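Glutathione S-transferase (Burkholderia xenovorans, PDB 2DSA) reductively dechlorinates metabolites of polychlorinated biphenyls and probably has general glutathione transferase activity. Local coordinates at residues 2-7 with 28-33; 8-13 with 51-56; 14-19 with 192-197. All blocks are in the same frame, centred on the assembly; numbering follows the deposited sequence.

In the fold
Interactions 1 and 2 lie side by side, their centres about 7 Å apart; interaction 3 is about 11 Å from the centre of interaction 2 and about 14 Å from that of interaction 1. The chain passes from strand 2-5 through the turn 9-12 into helix 12-21, then to strand 26-31 and on to strand 54-56, before helix 189-197 near its end. Interaction 1 pairs the two parallel strands, interaction 2 sets the start of the helix against the loop entering the neighbouring antiparallel strand, and interaction 3 packs that helix on helix 189-197. The first two both touch glutathione, so the thioredoxin-like domain binds it with the loops that follow or lead into its strands.

Interaction 1: residues 2-7 with 28-33; sequences KLYYSP and VQVDLA. With GSH (glutathione), chain E.
Tyr-4 and Val-28 stand side by side on one face of the sheet and point the same way, with CE2 of the ring 3.6 Å from CG1 of the valine. Val-30 comes in at the edge of the same ring, its CG2 in the ring plane and 3.8 Å from Tyr-4 CB. The hydroxyl of Tyr-4 is directed outside the pair of strands, to OE1 of Gln-56. On the opposite face Tyr-5 lies across Gln-29. Its first torsion of 87° sets CG between the backbone N and the carbonyl carbon, which swings the ring over toward the neighbouring strand until CE2 is 3.7 Å from Gln-29 CB. Ring and amide planes are 36° apart. The extended glutamine then runs on at about a right angle to Pro-7, where NE2 lies 3.6 Å from CD. Between these two layers of side chains the backbones form the parallel ladder of a beta-alpha-beta unit: Val-28 N gives a 2.9 Å bond to Leu-3 O, Tyr-5 N bonds to Val-28 O, and Val-30 N reaches Tyr-5 O at 2.8 Å. The intervening crossover is helix 12-21, and Leu-3 packs against it. Past the ladder, Ser-6 CB meets Leu-32 CD1 at 3.7 Å, and the other methyl of the leucine, CD2, lies 3.6 Å from O2 of glutathione. Across the two segments hydrogen bonding is thus confined to main-chain groups, while the side chains meet through packing; the ladder sets the strand register, and Leu-32 carries the contact on to the bound glutathione.

Interaction 2: residues 8-13 with 51-56; sequences GACSLS and YVPCLQ. With GSH (glutathione), chain E; HPX ((2Z,4E)-2-hydroxy-6-oxo-6-phenylhexa-2,4-dienoic acid), chain F.
Cys-10 and Ser-11 both turn their side-chain heteroatom between the backbone N and the carbonyl carbon, with chi1 of 58° and 39°, and from there each meets the loop at Val-52 and Pro-53. The sulfur of Cys-10 comes up to the CD corner of the proline ring, SG to CD 3.6 Å, and lies near the carbonyl oxygen of Val-52. Ser-11 approaches from the next position of the turn, its OG 3.6 Å from Val-52 CG2 and its CB 3.8 Å from Pro-53 CB; the hydroxyl itself is hydrogen-bonded to the backbone N of Ser-6. Ala-9 to Leu-12 form a type I beta turn leading into helix 12-21. Opposite it, the peptide bond before Pro-53 is cis, the cis-proline loop of the thioredoxin fold, which in glutathione transferases presents the preceding residue to the substrate. Val-52 does just this: its N donates to O2 of glutathione at 2.9 Å and its O accepts from N2, also at 2.9 Å, so the cysteinyl part of the ligand is held along one backbone edge by a pair of bonds, much like an added antiparallel strand. The hydrogen bond from N2 is fairly straight, 163° at the hydrogen. Tyr-51 covers the gamma-glutamyl arm, CG1 of glutathione sitting over one face of the ring, offset toward its rim. Cys-10 SG and glutathione SG2 are modelled 3.0 Å apart, beyond a disulfide bond but shorter than ordinary sulfur contact, so the exact distance is doubtful. Just before the turn, Gly-8 C packs 3.5 Å from CB2 in the phenyl ring of HPX.

Interaction 3: residues 14-19 with 192-197; sequences PHIALR and QSALRA
His-15 NE2 accepts a nearly straight bond from Arg-19 NE, 3.0 Å long and 168° at the hydrogen, with a weak second one from Arg-19 NH2 at 3.4 Å. The arginine lies one helical turn further on; its guanidinium keeps NE2 in its own plane, though NE is tilted somewhat out of the imidazole plane. At the other nitrogen, ND1, the ring bonds to OE2 of Glu-198, just beyond helix 189-197, so both ring nitrogens have partners, which fixes the rotation of the imidazole. CG of His-15 is trans to the backbone N (chi1 -171°), and the ring is thus laid out toward the facing helix. There Ala-194 CB sits squarely over its centre, a CH-pi contact with CB 3.7 Å from the ring centroid. Helix 12-21 of the thioredoxin-like domain here packs against the last helix of the chain, the two segments crossing at 127° with axes 9.1 Å apart; the backbones come nearest at Ile-16 and Ala-194. Ile-16 CG1 touches the same methyl, Ala-194 CB, at 3.7 Å from beside the histidine. Ala-197 CB comes at the ring's edge, 3.8 Å from His-15 CE1. Arg-19 stretches its extended chain alongside, CD 3.9 Å from Ser-193 CB, and the carbonyl of Ser-193 lies over one face of its guanidinium.

Interaction 1: residues 2-7 with 28-33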
loop_
_atom_site.group_PDB
_atom_site.type_symbol
_atom_site.label_atom_id
_atom_site.label_comp_id
_atom_site.label_asym_id
_atom_site.label_seq_id
_atom_site.Cartn_x
_atom_site.Cartn_y
_atom_site.Cartn_z
ATOM N N LYS A 2 16.949 11.689 -9.160
ATOM C CA LYS A 2 17.482 10.352 -9.429
ATOM C C LYS A 2 16.445 9.272 -9.092
ATOM O O LYS A 2 15.776 9.336 -8.054
ATOM C CB LYS A 2 18.777 10.110 -8.632
ATOM C CG LYS A 2 19.848 11.193 -8.850
ATOM C CD LYS A 2 21.146 10.887 -8.122
ATOM C CE LYS A 2 22.179 12.003 -8.359
ATOM N NZ LYS A 2 23.451 11.648 -7.667
ATOM N N LEU A 3 16.306 8.293 -9.978
ATOM C CA LEU A 3 15.510 7.116 -9.668
ATOM C C LEU A 3 16.390 5.863 -9.545
ATOM O O LEU A 3 17.062 5.452 -10.489
ATOM C CB LEU A 3 14.382 6.902 -10.681
ATOM C CG LEU A 3 13.528 5.659 -10.365
ATOM C CD1 LEU A 3 12.674 5.873 -9.089
ATOM C CD2 LEU A 3 12.669 5.255 -11.554
ATOM N N TYR A 4 16.388 5.279 -8.353
ATOM C CA TYR A 4 17.074 4.023 -8.107
ATOM C C TYR A 4 16.187 2.887 -8.596
ATOM O O TYR A 4 15.007 2.783 -8.220
ATOM C CB TYR A 4 17.448 3.900 -6.629
ATOM C CG TYR A 4 18.385 5.004 -6.197
ATOM C CD1 TYR A 4 17.895 6.261 -5.833
ATOM C CD2 TYR A 4 19.770 4.803 -6.189
ATOM C CE1 TYR A 4 18.758 7.292 -5.466
ATOM C CE2 TYR A 4 20.649 5.821 -5.815
ATOM C CZ TYR A 4 20.139 7.061 -5.463
ATOM O OH TYR A 4 21.010 8.047 -5.097
ATOM N N TYR A 5 16.755 2.056 -9.467
ATOM C CA TYR A 5 15.990 1.027 -10.140
ATOM C C TYR A 5 16.764 -0.272 -10.301
ATOM O O TYR A 5 17.986 -0.294 -10.190
ATOM C CB TYR A 5 15.518 1.537 -11.506
ATOM C CG TYR A 5 16.508 1.338 -12.642
ATOM C CD1 TYR A 5 16.271 0.396 -13.641
ATOM C CD2 TYR A 5 17.677 2.103 -12.721
ATOM C CE1 TYR A 5 17.177 0.213 -14.683
ATOM C CE2 TYR A 5 18.582 1.923 -13.758
ATOM C CZ TYR A 5 18.327 0.983 -14.727
ATOM O OH TYR A 5 19.224 0.814 -15.753
ATOM N N SER A 6 16.033 -1.354 -10.547
ATOM C CA SER A 6 16.618 -2.587 -11.065
ATOM C C SER A 6 15.793 -3.000 -12.272
ATOM O O SER A 6 14.559 -2.927 -12.224
ATOM C CB SER A 6 16.658 -3.686 -9.999
ATOM O OG SER A 6 17.355 -4.842 -10.472
ATOM N N PRO A 7 16.466 -3.365 -13.391
ATOM C CA PRO A 7 15.732 -3.662 -14.634
ATOM C C PRO A 7 14.557 -4.614 -14.412
ATOM O O PRO A 7 14.738 -5.707 -13.854
ATOM C CB PRO A 7 16.797 -4.315 -15.526
ATOM C CG PRO A 7 18.070 -3.707 -15.077
ATOM C CD PRO A 7 17.927 -3.494 -13.575
ATOM N N VAL A 28 19.623 5.385 -11.802
ATOM C CA VAL A 28 20.745 4.856 -11.047
ATOM C C VAL A 28 20.440 3.400 -10.756
ATOM O O VAL A 28 19.536 3.084 -9.964
ATOM C CB VAL A 28 21.025 5.631 -9.710
ATOM C CG1 VAL A 28 22.215 5.008 -8.982
ATOM C CG2 VAL A 28 21.279 7.116 -9.957
ATOM N N GLN A 29 21.188 2.512 -11.405
ATOM C CA GLN A 29 20.970 1.079 -11.267
ATOM C C GLN A 29 21.433 0.575 -9.912
ATOM O O GLN A 29 22.438 1.035 -9.371
ATOM C CB GLN A 29 21.653 0.318 -12.401
ATOM C CG GLN A 29 21.112 -1.083 -12.621
ATOM C CD GLN A 29 21.755 -1.798 -13.803
ATOM O OE1 GLN A 29 22.429 -1.184 -14.631
ATOM N NE2 GLN A 29 21.542 -3.103 -13.883
ATOM N N VAL A 30 20.678 -0.363 -9.361
ATOM C CA VAL A 30 20.998 -0.945 -8.066
ATOM C C VAL A 30 21.164 -2.447 -8.263
ATOM O O VAL A 30 20.315 -3.087 -8.892
ATOM C CB VAL A 30 19.892 -0.634 -7.007
ATOM C CG1 VAL A 30 20.169 -1.349 -5.677
ATOM C CG2 VAL A 30 19.756 0.882 -6.791
ATOM N N ASP A 31 22.270 -2.995 -7.758
ATOM C CA ASP A 31 22.448 -4.445 -7.719
ATOM C C ASP A 31 21.714 -4.982 -6.495
ATOM O O ASP A 31 22.178 -4.822 -5.370
ATOM C CB ASP A 31 23.942 -4.825 -7.691
ATOM C CG ASP A 31 24.177 -6.342 -7.806
ATOM O OD1 ASP A 31 23.635 -7.129 -6.988
ATOM O OD2 ASP A 31 24.923 -6.756 -8.715
ATOM N N LEU A 32 20.574 -5.621 -6.714
ATOM C CA LEU A 32 19.747 -6.097 -5.601
ATOM C C LEU A 32 20.339 -7.281 -4.820
ATOM O O LEU A 32 19.880 -7.582 -3.707
ATOM C CB LEU A 32 18.312 -6.406 -6.066
ATOM C CG LEU A 32 17.457 -5.254 -6.622
ATOM C CD1 LEU A 32 16.100 -5.761 -7.045
ATOM C CD2 LEU A 32 17.311 -4.110 -5.616
ATOM N N ALA A 33 21.343 -7.950 -5.385
ATOM C CA ALA A 33 22.034 -9.022 -4.656
ATOM C C ALA A 33 23.066 -8.463 -3.668
ATOM O O ALA A 33 23.040 -8.794 -2.470
ATOM C CB ALA A 33 22.678 -10.028 -5.633
HETATM N N1 GSH E . 6.907 -1.839 -0.168
HETATM C CA1 GSH E . 7.837 -1.633 -1.286
HETATM C C1 GSH E . 7.238 -0.724 -2.323
HETATM O O11 GSH E . 6.015 -0.801 -2.596
HETATM O O12 GSH E . 7.956 0.103 -2.944
HETATM C CB1 GSH E . 8.224 -2.928 -1.992
HETATM C CG1 GSH E . 9.346 -2.674 -3.012
HETATM C CD1 GSH E . 9.918 -3.984 -3.479
HETATM O OE1 GSH E . 9.337 -5.145 -2.982
HETATM N N2 GSH E . 10.937 -3.967 -4.343
HETATM C CA2 GSH E . 11.619 -5.150 -4.843
HETATM C C2 GSH E . 13.038 -5.215 -4.374
HETATM O O2 GSH E . 13.861 -4.096 -4.457
HETATM C CB2 GSH E . 11.632 -5.194 -6.371
HETATM S SG2 GSH E . 9.949 -5.302 -7.010
HETATM N N3 GSH E . 13.466 -6.365 -3.891
HETATM C CA3 GSH E . 13.617 -6.567 -2.458
HETATM C C3 GSH E . 15.071 -6.761 -2.187
HETATM O O31 GSH E . 15.864 -6.565 -3.137
HETATM O O32 GSH E . 15.487 -7.103 -1.056
#

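Interaction 2: residues 8-13 with 51-56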
loop_
_atom_site.group_PDB
_atom_site.type_symbol
_atom_site.label_atom_id
_atom_site.label_comp_id
_atom_site.label_asym_id
_atom_site.label_seq_id
_atom_site.Cartn_x
_atom_site.Cartn_y
_atom_site.Cartn_z
ATOM N N GLY A 8 13.365 -4.177 -14.808
ATOM C CA GLY A 8 12.177 -5.028 -14.785
ATOM C C GLY A 8 11.471 -5.131 -13.444
ATOM O O GLY A 8 10.350 -5.633 -13.379
ATOM N N ALA A 9 12.125 -4.655 -12.382
ATOM C CA ALA A 9 11.548 -4.624 -11.038
ATOM C C ALA A 9 10.436 -3.595 -10.967
ATOM O O ALA A 9 10.158 -2.899 -11.952
ATOM C CB ALA A 9 12.624 -4.319 -10.006
ATOM N N CYS A 10 9.800 -3.481 -9.805
ATOM C CA CYS A 10 8.654 -2.572 -9.660
ATOM C C CYS A 10 9.013 -1.102 -9.907
ATOM O O CYS A 10 8.123 -0.287 -10.120
ATOM C CB CYS A 10 8.004 -2.721 -8.280
ATOM S SG CYS A 10 9.139 -2.412 -6.900
ATOM N N SER A 11 10.309 -0.776 -9.860
ATOM C CA SER A 11 10.802 0.569 -10.158
ATOM C C SER A 11 10.523 0.992 -11.590
ATOM O O SER A 11 10.589 2.180 -11.916
ATOM C CB SER A 11 12.292 0.686 -9.863
ATOM O OG SER A 11 12.976 -0.481 -10.239
ATOM N N LEU A 12 10.178 0.022 -12.435
ATOM C CA LEU A 12 9.791 0.296 -13.805
ATOM C C LEU A 12 8.524 1.159 -13.822
ATOM O O LEU A 12 8.266 1.874 -14.791
ATOM C CB LEU A 12 9.605 -1.020 -14.571
ATOM C CG LEU A 12 9.036 -1.005 -16.007
ATOM C CD1 LEU A 12 9.891 -0.181 -17.009
ATOM C CD2 LEU A 12 8.814 -2.426 -16.510
ATOM N N SER A 13 7.746 1.088 -12.737
ATOM C CA SER A 13 6.528 1.884 -12.588
ATOM C C SER A 13 6.783 3.404 -12.459
ATOM O O SER A 13 6.268 4.167 -13.278
ATOM C CB SER A 13 5.671 1.347 -11.426
ATOM O OG SER A 13 4.570 2.205 -11.176
ATOM N N TYR A 51 15.294 -1.834 -0.644
ATOM C CA TYR A 51 14.603 -2.161 -1.881
ATOM C C TYR A 51 14.412 -0.969 -2.839
ATOM O O TYR A 51 14.528 0.187 -2.437
ATOM C CB TYR A 51 13.295 -2.925 -1.607
ATOM C CG TYR A 51 12.341 -2.327 -0.605
ATOM C CD1 TYR A 51 11.759 -1.074 -0.808
ATOM C CD2 TYR A 51 11.975 -3.046 0.537
ATOM C CE1 TYR A 51 10.854 -0.534 0.130
ATOM C CE2 TYR A 51 11.068 -2.526 1.460
ATOM C CZ TYR A 51 10.510 -1.271 1.253
ATOM O OH TYR A 51 9.621 -0.770 2.184
ATOM N N VAL A 52 14.182 -1.260 -4.113
ATOM C CA VAL A 52 13.813 -0.225 -5.084
ATOM C C VAL A 52 12.294 -0.250 -5.185
ATOM O O VAL A 52 11.696 -1.245 -4.774
ATOM C CB VAL A 52 14.506 -0.417 -6.475
ATOM C CG1 VAL A 52 16.031 -0.178 -6.359
ATOM C CG2 VAL A 52 14.200 -1.784 -7.075
ATOM N N PRO A 53 11.661 0.848 -5.662
ATOM C CA PRO A 53 12.257 2.151 -6.062
ATOM C C PRO A 53 12.579 3.092 -4.896
ATOM O O PRO A 53 12.058 2.924 -3.790
ATOM C CB PRO A 53 11.155 2.788 -6.915
ATOM C CG PRO A 53 9.897 2.288 -6.306
ATOM C CD PRO A 53 10.195 0.855 -5.840
ATOM N N CYS A 54 13.444 4.069 -5.169
ATOM C CA CYS A 54 13.620 5.235 -4.321
ATOM C C CYS A 54 13.768 6.452 -5.241
ATOM O O CYS A 54 14.541 6.415 -6.199
ATOM C CB CYS A 54 14.849 5.089 -3.419
ATOM S SG CYS A 54 15.227 6.555 -2.428
ATOM N N LEU A 55 13.025 7.516 -4.963
ATOM C CA LEU A 55 13.181 8.751 -5.711
ATOM C C LEU A 55 13.955 9.732 -4.866
ATOM O O LEU A 55 13.586 10.004 -3.721
ATOM C CB LEU A 55 11.828 9.345 -6.127
ATOM C CG LEU A 55 11.851 10.607 -7.006
ATOM C CD1 LEU A 55 12.161 10.282 -8.467
ATOM C CD2 LEU A 55 10.534 11.352 -6.887
ATOM N N GLN A 56 15.052 10.236 -5.432
ATOM C CA GLN A 56 15.887 11.227 -4.766
ATOM C C GLN A 56 15.601 12.556 -5.461
ATOM O O GLN A 56 15.757 12.655 -6.676
ATOM C CB GLN A 56 17.366 10.854 -4.881
ATOM C CG GLN A 56 18.327 11.661 -3.963
ATOM C CD GLN A 56 19.574 10.855 -3.573
ATOM O OE1 GLN A 56 20.201 10.237 -4.421
ATOM N NE2 GLN A 56 19.922 10.852 -2.277
HETATM N N1 GSH E . 6.907 -1.839 -0.168
HETATM C CA1 GSH E . 7.837 -1.633 -1.286
HETATM C C1 GSH E . 7.238 -0.724 -2.323
HETATM O O11 GSH E . 6.015 -0.801 -2.596
HETATM O O12 GSH E . 7.956 0.103 -2.944
HETATM C CB1 GSH E . 8.224 -2.928 -1.992
HETATM C CG1 GSH E . 9.346 -2.674 -3.012
HETATM C CD1 GSH E . 9.918 -3.984 -3.479
HETATM O OE1 GSH E . 9.337 -5.145 -2.982
HETATM N N2 GSH E . 10.937 -3.967 -4.343
HETATM C CA2 GSH E . 11.619 -5.150 -4.843
HETATM C C2 GSH E . 13.038 -5.215 -4.374
HETATM O O2 GSH E . 13.861 -4.096 -4.457
HETATM C CB2 GSH E . 11.632 -5.194 -6.371
HETATM S SG2 GSH E . 9.949 -5.302 -7.010
HETATM N N3 GSH E . 13.466 -6.365 -3.891
HETATM C CA3 GSH E . 13.617 -6.567 -2.458
HETATM C C3 GSH E . 15.071 -6.761 -2.187
HETATM O O31 GSH E . 15.864 -6.565 -3.137
HETATM O O32 GSH E . 15.487 -7.103 -1.056
HETATM C CB3 HPX F . 12.482 -8.857 -14.233
HETATM C CB4 HPX F . 11.366 -9.612 -14.586
HETATM C CB5 HPX F . 10.417 -9.947 -13.617
HETATM C CB6 HPX F . 10.589 -9.518 -12.304
HETATM C CB1 HPX F . 11.701 -8.764 -11.954
HETATM C CB2 HPX F . 12.649 -8.435 -12.919
HETATM C CA6 HPX F . 11.898 -8.311 -10.539
HETATM O OA4 HPX F . 13.024 -8.031 -10.156
HETATM C CA5 HPX F . 10.769 -8.202 -9.598
HETATM C CA4 HPX F . 10.972 -8.613 -8.353
HETATM C CA3 HPX F . 9.919 -8.531 -7.329
HETATM C CA2 HPX F . 10.205 -8.644 -6.026
HETATM O OA3 HPX F . 11.430 -8.853 -5.559
HETATM C CA1 HPX F . 9.131 -8.535 -5.070
HETATM O OA2 HPX F . 9.415 -8.417 -3.858
HETATM O OA1 HPX F . 7.963 -8.552 -5.501
#

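Interaction 3: residues 14-19 with 192-197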
loop_
_atom_site.group_PDB
_atom_site.type_symbol
_atom_site.label_atom_id
_atom_site.label_comp_id
_atom_site.label_asym_id
_atom_site.label_seq_id
_atom_site.Cartn_x
_atom_site.Cartn_y
_atom_site.Cartn_z
ATOM N N PRO A 14 7.521 3.857 -11.418
ATOM C CA PRO A 14 7.944 5.264 -11.479
ATOM C C PRO A 14 8.748 5.640 -12.729
ATOM O O PRO A 14 8.550 6.734 -13.253
ATOM C CB PRO A 14 8.787 5.469 -10.205
ATOM C CG PRO A 14 8.896 4.134 -9.532
ATOM C CD PRO A 14 7.900 3.210 -10.141
ATOM N N HIS A 15 9.623 4.757 -13.211
ATOM C CA HIS A 15 10.343 5.001 -14.478
ATOM C C HIS A 15 9.367 5.411 -15.589
ATOM O O HIS A 15 9.487 6.488 -16.163
ATOM C CB HIS A 15 11.136 3.756 -14.898
ATOM C CG HIS A 15 12.066 3.978 -16.054
ATOM N ND1 HIS A 15 13.011 3.051 -16.431
ATOM C CD2 HIS A 15 12.204 5.025 -16.908
ATOM C CE1 HIS A 15 13.679 3.507 -17.477
ATOM N NE2 HIS A 15 13.210 4.703 -17.784
ATOM N N ILE A 16 8.384 4.562 -15.875
ATOM C CA ILE A 16 7.363 4.888 -16.879
ATOM C C ILE A 16 6.641 6.196 -16.545
ATOM O O ILE A 16 6.394 7.002 -17.439
ATOM C CB ILE A 16 6.336 3.725 -17.057
ATOM C CG1 ILE A 16 6.986 2.522 -17.755
ATOM C CG2 ILE A 16 5.103 4.180 -17.843
ATOM C CD1 ILE A 16 6.196 1.175 -17.566
ATOM N N ALA A 17 6.280 6.399 -15.275
ATOM C CA ALA A 17 5.561 7.620 -14.864
ATOM C C ALA A 17 6.382 8.885 -15.141
ATOM O O ALA A 17 5.854 9.875 -15.656
ATOM C CB ALA A 17 5.145 7.561 -13.383
ATOM N N LEU A 18 7.664 8.846 -14.782
ATOM C CA LEU A 18 8.588 9.956 -15.069
ATOM C C LEU A 18 8.625 10.317 -16.557
ATOM O O LEU A 18 8.610 11.502 -16.905
ATOM C CB LEU A 18 9.999 9.636 -14.568
ATOM C CG LEU A 18 10.170 9.648 -13.048
ATOM C CD1 LEU A 18 11.386 8.851 -12.597
ATOM C CD2 LEU A 18 10.246 11.087 -12.535
ATOM N N ARG A 19 8.651 9.307 -17.428
ATOM C CA ARG A 19 8.660 9.521 -18.884
ATOM C C ARG A 19 7.324 10.016 -19.395
ATOM O O ARG A 19 7.280 10.871 -20.274
ATOM C CB ARG A 19 9.057 8.244 -19.629
ATOM C CG ARG A 19 10.478 7.861 -19.363
ATOM C CD ARG A 19 10.950 6.804 -20.314
ATOM N NE ARG A 19 12.338 6.473 -20.000
ATOM C CZ ARG A 19 13.403 6.972 -20.628
ATOM N NH1 ARG A 19 13.254 7.809 -21.652
ATOM N NH2 ARG A 19 14.619 6.613 -20.235
ATOM N N GLN A 192 7.239 1.955 -23.883
ATOM C CA GLN A 192 8.259 1.311 -24.733
ATOM C C GLN A 192 9.654 1.936 -24.591
ATOM O O GLN A 192 10.661 1.234 -24.684
ATOM C CB GLN A 192 7.817 1.270 -26.205
ATOM C CG GLN A 192 6.657 0.287 -26.484
ATOM C CD GLN A 192 7.022 -1.184 -26.197
ATOM O OE1 GLN A 192 8.082 -1.660 -26.609
ATOM N NE2 GLN A 192 6.140 -1.899 -25.490
ATOM N N SER A 193 9.704 3.251 -24.364
ATOM C CA SER A 193 10.960 3.953 -24.089
ATOM C C SER A 193 11.614 3.497 -22.793
ATOM O O SER A 193 12.839 3.378 -22.730
ATOM C CB SER A 193 10.741 5.459 -24.022
ATOM O OG SER A 193 10.446 5.976 -25.305
ATOM N N ALA A 194 10.795 3.255 -21.765
ATOM C CA ALA A 194 11.302 2.795 -20.476
ATOM C C ALA A 194 11.833 1.369 -20.573
ATOM O O ALA A 194 12.911 1.078 -20.048
ATOM C CB ALA A 194 10.240 2.929 -19.376
ATOM N N LEU A 195 11.095 0.489 -21.256
ATOM C CA LEU A 195 11.552 -0.891 -21.513
ATOM C C LEU A 195 12.910 -0.894 -22.217
ATOM O O LEU A 195 13.821 -1.620 -21.833
ATOM C CB LEU A 195 10.531 -1.645 -22.375
ATOM C CG LEU A 195 9.431 -2.547 -21.795
ATOM C CD1 LEU A 195 9.233 -2.407 -20.274
ATOM C CD2 LEU A 195 8.119 -2.348 -22.561
ATOM N N ARG A 196 13.022 -0.080 -23.261
ATOM C CA ARG A 196 14.267 0.061 -24.001
ATOM C C ARG A 196 15.382 0.561 -23.070
ATOM O O ARG A 196 16.466 -0.033 -23.008
ATOM C CB ARG A 196 14.057 1.005 -25.185
ATOM C CG ARG A 196 14.732 0.551 -26.473
ATOM C CD ARG A 196 14.485 1.532 -27.621
ATOM N NE ARG A 196 13.056 1.744 -27.885
ATOM C CZ ARG A 196 12.413 2.899 -27.705
ATOM N NH1 ARG A 196 13.072 3.978 -27.272
ATOM N NH2 ARG A 196 11.102 2.979 -27.972
ATOM N N ALA A 197 15.088 1.619 -22.312
ATOM C CA ALA A 197 16.056 2.223 -21.389
ATOM C C ALA A 197 16.541 1.275 -20.294
ATOM O O ALA A 197 17.645 1.447 -19.775
ATOM C CB ALA A 197 15.497 3.502 -20.773
#